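Local coordinates for protein galactokinase (Bifidobacterium longum subsp. infantis ATCC 15697 = JCM 1222 = DSM 20088, PDB 6TEQ) that probably phosphorylates galactose with ATP as a galactokinase of the GHMP kinase family, and here holds 2-deoxy-2-fluoro-galactose in its sugar pocket, at residues 16-28 / 122-134. Residues are numbered along the deposited sequence; the frame is centred on the assembly and turned at random.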
# COMPACT_ATOMS: atom_id res chain seq x y z
N VAL A 16 -6.65 15.09 -14.09
CA VAL A 16 -6.44 16.56 -14.03
C VAL A 16 -7.79 17.24 -14.25
O VAL A 16 -8.12 18.20 -13.51
CB VAL A 16 -5.38 17.04 -15.02
CG1 VAL A 16 -5.34 18.54 -15.16
CG2 VAL A 16 -4.01 16.51 -14.62
N SER A 17 -8.51 16.84 -15.29
CA SER A 17 -9.79 17.51 -15.66
C SER A 17 -10.77 17.44 -14.47
O SER A 17 -11.35 18.45 -14.04
CB SER A 17 -10.34 16.91 -16.94
OG SER A 17 -11.45 17.62 -17.34
N GLN A 18 -10.90 16.28 -13.86
CA GLN A 18 -11.91 16.05 -12.81
C GLN A 18 -11.52 16.72 -11.50
O GLN A 18 -12.38 17.29 -10.80
CB GLN A 18 -12.12 14.54 -12.65
CG GLN A 18 -12.88 13.92 -13.81
CD GLN A 18 -12.99 12.42 -13.71
OE1 GLN A 18 -13.28 11.91 -12.65
NE2 GLN A 18 -12.99 11.74 -14.85
N ALA A 19 -10.24 16.64 -11.12
CA ALA A 19 -9.75 17.27 -9.88
C ALA A 19 -9.85 18.77 -10.02
O ALA A 19 -10.30 19.45 -9.05
CB ALA A 19 -8.34 16.85 -9.61
N THR A 20 -9.53 19.29 -11.20
CA THR A 20 -9.57 20.76 -11.45
C THR A 20 -11.02 21.25 -11.37
O THR A 20 -11.28 22.21 -10.70
CB THR A 20 -8.91 21.14 -12.76
OG1 THR A 20 -7.55 20.71 -12.76
CG2 THR A 20 -8.96 22.64 -12.94
N LYS A 21 -11.94 20.56 -12.04
CA LYS A 21 -13.36 20.93 -12.04
C LYS A 21 -13.91 20.89 -10.59
O LYS A 21 -14.67 21.80 -10.19
CB LYS A 21 -14.13 20.02 -13.00
CG LYS A 21 -15.66 20.21 -13.03
CD LYS A 21 -16.29 19.56 -14.22
CE LYS A 21 -17.82 19.51 -14.25
NZ LYS A 21 -18.49 20.52 -13.41
N LEU A 22 -13.62 19.86 -9.80
CA LEU A 22 -14.15 19.79 -8.44
C LEU A 22 -13.58 20.97 -7.64
O LEU A 22 -14.27 21.56 -6.79
CB LEU A 22 -13.79 18.45 -7.80
CG LEU A 22 -14.24 18.27 -6.36
CD1 LEU A 22 -15.74 18.33 -6.26
CD2 LEU A 22 -13.80 16.91 -5.84
N PHE A 23 -12.34 21.29 -7.88
CA PHE A 23 -11.68 22.41 -7.15
C PHE A 23 -12.39 23.73 -7.52
O PHE A 23 -12.79 24.46 -6.61
CB PHE A 23 -10.20 22.50 -7.53
CG PHE A 23 -9.47 23.49 -6.67
CD1 PHE A 23 -9.60 24.86 -6.95
CD2 PHE A 23 -8.73 23.07 -5.59
CE1 PHE A 23 -8.95 25.76 -6.15
CE2 PHE A 23 -8.06 23.98 -4.78
CZ PHE A 23 -8.19 25.32 -5.07
N VAL A 24 -12.62 23.98 -8.81
CA VAL A 24 -13.21 25.27 -9.29
C VAL A 24 -14.67 25.29 -8.83
O VAL A 24 -15.10 26.36 -8.31
CB VAL A 24 -13.04 25.43 -10.82
CG1 VAL A 24 -13.88 26.58 -11.39
CG2 VAL A 24 -11.57 25.68 -11.19
N ASP A 25 -15.41 24.18 -8.96
CA ASP A 25 -16.82 24.08 -8.48
C ASP A 25 -16.94 24.35 -6.96
O ASP A 25 -18.01 24.80 -6.45
CB ASP A 25 -17.36 22.69 -8.81
CG ASP A 25 -17.65 22.57 -10.30
OD1 ASP A 25 -17.55 23.63 -10.99
OD2 ASP A 25 -17.95 21.46 -10.74
N THR A 26 -15.96 23.97 -6.19
CA THR A 26 -16.04 24.00 -4.72
C THR A 26 -15.53 25.36 -4.22
O THR A 26 -16.17 25.91 -3.30
CB THR A 26 -15.26 22.86 -4.09
OG1 THR A 26 -15.65 21.59 -4.58
CG2 THR A 26 -15.40 22.91 -2.59
N TYR A 27 -14.38 25.82 -4.75
CA TYR A 27 -13.62 26.97 -4.18
C TYR A 27 -13.59 28.20 -5.08
O TYR A 27 -13.22 29.24 -4.54
CB TYR A 27 -12.17 26.55 -3.93
CG TYR A 27 -12.03 25.33 -3.07
CD1 TYR A 27 -12.61 25.28 -1.83
CD2 TYR A 27 -11.35 24.19 -3.48
CE1 TYR A 27 -12.50 24.18 -0.99
CE2 TYR A 27 -11.26 23.07 -2.66
CZ TYR A 27 -11.85 23.04 -1.42
OH TYR A 27 -11.77 21.99 -0.52
N GLY A 28 -14.10 28.11 -6.30
CA GLY A 28 -14.19 29.16 -7.33
C GLY A 28 -12.86 29.49 -7.93
O GLY A 28 -12.78 29.58 -9.16
N VAL A 122 5.04 25.90 5.78
CA VAL A 122 3.78 25.20 5.42
C VAL A 122 2.64 25.78 6.25
O VAL A 122 2.61 25.60 7.49
CB VAL A 122 3.89 23.68 5.64
CG1 VAL A 122 2.55 22.95 5.37
CG2 VAL A 122 5.02 23.13 4.80
N LYS A 123 1.74 26.44 5.58
CA LYS A 123 0.49 26.99 6.15
C LYS A 123 -0.68 26.17 5.58
O LYS A 123 -0.53 24.98 5.17
CB LYS A 123 0.37 28.49 5.82
CG LYS A 123 1.56 29.37 6.14
CD LYS A 123 1.88 29.31 7.59
CE LYS A 123 3.13 30.04 8.03
NZ LYS A 123 2.93 31.50 8.01
N GLY A 124 -1.84 26.79 5.48
CA GLY A 124 -3.08 26.13 5.08
C GLY A 124 -3.11 25.77 3.64
O GLY A 124 -2.15 26.12 2.84
N PHE A 125 -4.24 25.21 3.24
CA PHE A 125 -4.45 24.92 1.82
C PHE A 125 -5.91 24.56 1.56
O PHE A 125 -6.66 24.18 2.47
CB PHE A 125 -3.53 23.80 1.32
CG PHE A 125 -3.76 22.46 1.95
CD1 PHE A 125 -3.14 22.14 3.13
CD2 PHE A 125 -4.53 21.50 1.33
CE1 PHE A 125 -3.27 20.88 3.70
CE2 PHE A 125 -4.72 20.26 1.92
CZ PHE A 125 -4.11 19.95 3.09
N ASP A 126 -6.29 24.75 0.31
CA ASP A 126 -7.55 24.25 -0.27
C ASP A 126 -7.21 23.09 -1.19
O ASP A 126 -6.27 23.22 -1.96
CB ASP A 126 -8.27 25.33 -1.02
CG ASP A 126 -8.71 26.48 -0.14
OD1 ASP A 126 -9.15 26.21 1.06
OD2 ASP A 126 -8.70 27.64 -0.70
N ALA A 127 -7.98 22.01 -1.09
CA ALA A 127 -7.75 20.88 -2.01
C ALA A 127 -9.06 20.19 -2.40
O ALA A 127 -10.01 20.13 -1.57
CB ALA A 127 -6.74 19.90 -1.46
N ALA A 128 -8.97 19.59 -3.56
CA ALA A 128 -10.01 18.71 -4.12
C ALA A 128 -9.33 17.42 -4.58
O ALA A 128 -8.35 17.42 -5.31
CB ALA A 128 -10.75 19.32 -5.25
N PHE A 129 -9.88 16.31 -4.14
CA PHE A 129 -9.39 14.96 -4.51
C PHE A 129 -10.41 14.24 -5.41
O PHE A 129 -11.62 14.21 -5.11
CB PHE A 129 -9.27 14.11 -3.24
CG PHE A 129 -8.23 14.61 -2.32
CD1 PHE A 129 -6.93 14.20 -2.49
CD2 PHE A 129 -8.52 15.57 -1.36
CE1 PHE A 129 -5.95 14.62 -1.61
CE2 PHE A 129 -7.52 16.00 -0.51
CZ PHE A 129 -6.25 15.57 -0.67
N VAL A 130 -9.89 13.62 -6.46
CA VAL A 130 -10.59 12.66 -7.33
C VAL A 130 -9.68 11.42 -7.39
O VAL A 130 -8.52 11.57 -7.66
CB VAL A 130 -10.92 13.21 -8.72
CG1 VAL A 130 -11.49 12.11 -9.55
CG2 VAL A 130 -11.88 14.41 -8.60
N SER A 131 -10.23 10.24 -7.09
CA SER A 131 -9.46 9.00 -7.10
C SER A 131 -10.12 7.92 -7.95
O SER A 131 -11.35 7.90 -8.05
CB SER A 131 -9.25 8.53 -5.66
OG SER A 131 -8.36 7.46 -5.58
N CYS A 132 -9.31 6.98 -8.41
CA CYS A 132 -9.82 5.70 -8.90
C CYS A 132 -9.16 4.53 -8.13
O CYS A 132 -9.24 3.42 -8.64
CB CYS A 132 -9.61 5.59 -10.39
SG CYS A 132 -7.86 5.65 -10.85
N VAL A 133 -8.47 4.78 -7.00
CA VAL A 133 -7.98 3.69 -6.12
C VAL A 133 -9.18 3.20 -5.33
O VAL A 133 -9.72 3.96 -4.52
CB VAL A 133 -6.82 4.13 -5.21
CG1 VAL A 133 -6.32 2.97 -4.38
CG2 VAL A 133 -5.73 4.76 -6.00
N PRO A 134 -9.66 1.96 -5.58
CA PRO A 134 -10.94 1.51 -5.03
C PRO A 134 -10.94 1.49 -3.48
O PRO A 134 -9.98 1.04 -2.81
CB PRO A 134 -11.18 0.13 -5.69
CG PRO A 134 -10.28 0.15 -6.91
CD PRO A 134 -9.08 0.98 -6.51
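Y27 hangs from the last turn of helix 12-27 and reaches the strand at D126 and A127. Its OH donates a hydrogen bond to A127 O (2.8 Å), from above the carbonyl plane. D126 CB sits over one face of the same ring, 4.0 Å from the centroid, as a CH-pi contact. T26 CG2 lies against the opposite face. A phenylalanine in place of Y27 would probably leave A127 O without its hydroxyl partner and the ring less firmly fixed. The D126 carboxylate turns to R77 and R71, which form salt bridges with OD1. F23 meets the strand edge-on, with CE2 3.4 Å from D126 O. CG of F23 is anti to the backbone N (chi1 -172°), which swings the ring toward the D126 end. A128 CB points into the helix and lies 3.7 Å from F23 N, with L22 CG alongside. The axes of the two segments come within 7.3 Å, at 142°. Further along, V130 sets CG1 against Q18 and CG2 against the A19 backbone. F125 and F129 pack on helix 141-156. Strand 125-131, between strands 54-70 and 75-80 of a mixed sheet, is thus covered by helices on both faces, as in the N-terminal domain of GHMP kinases.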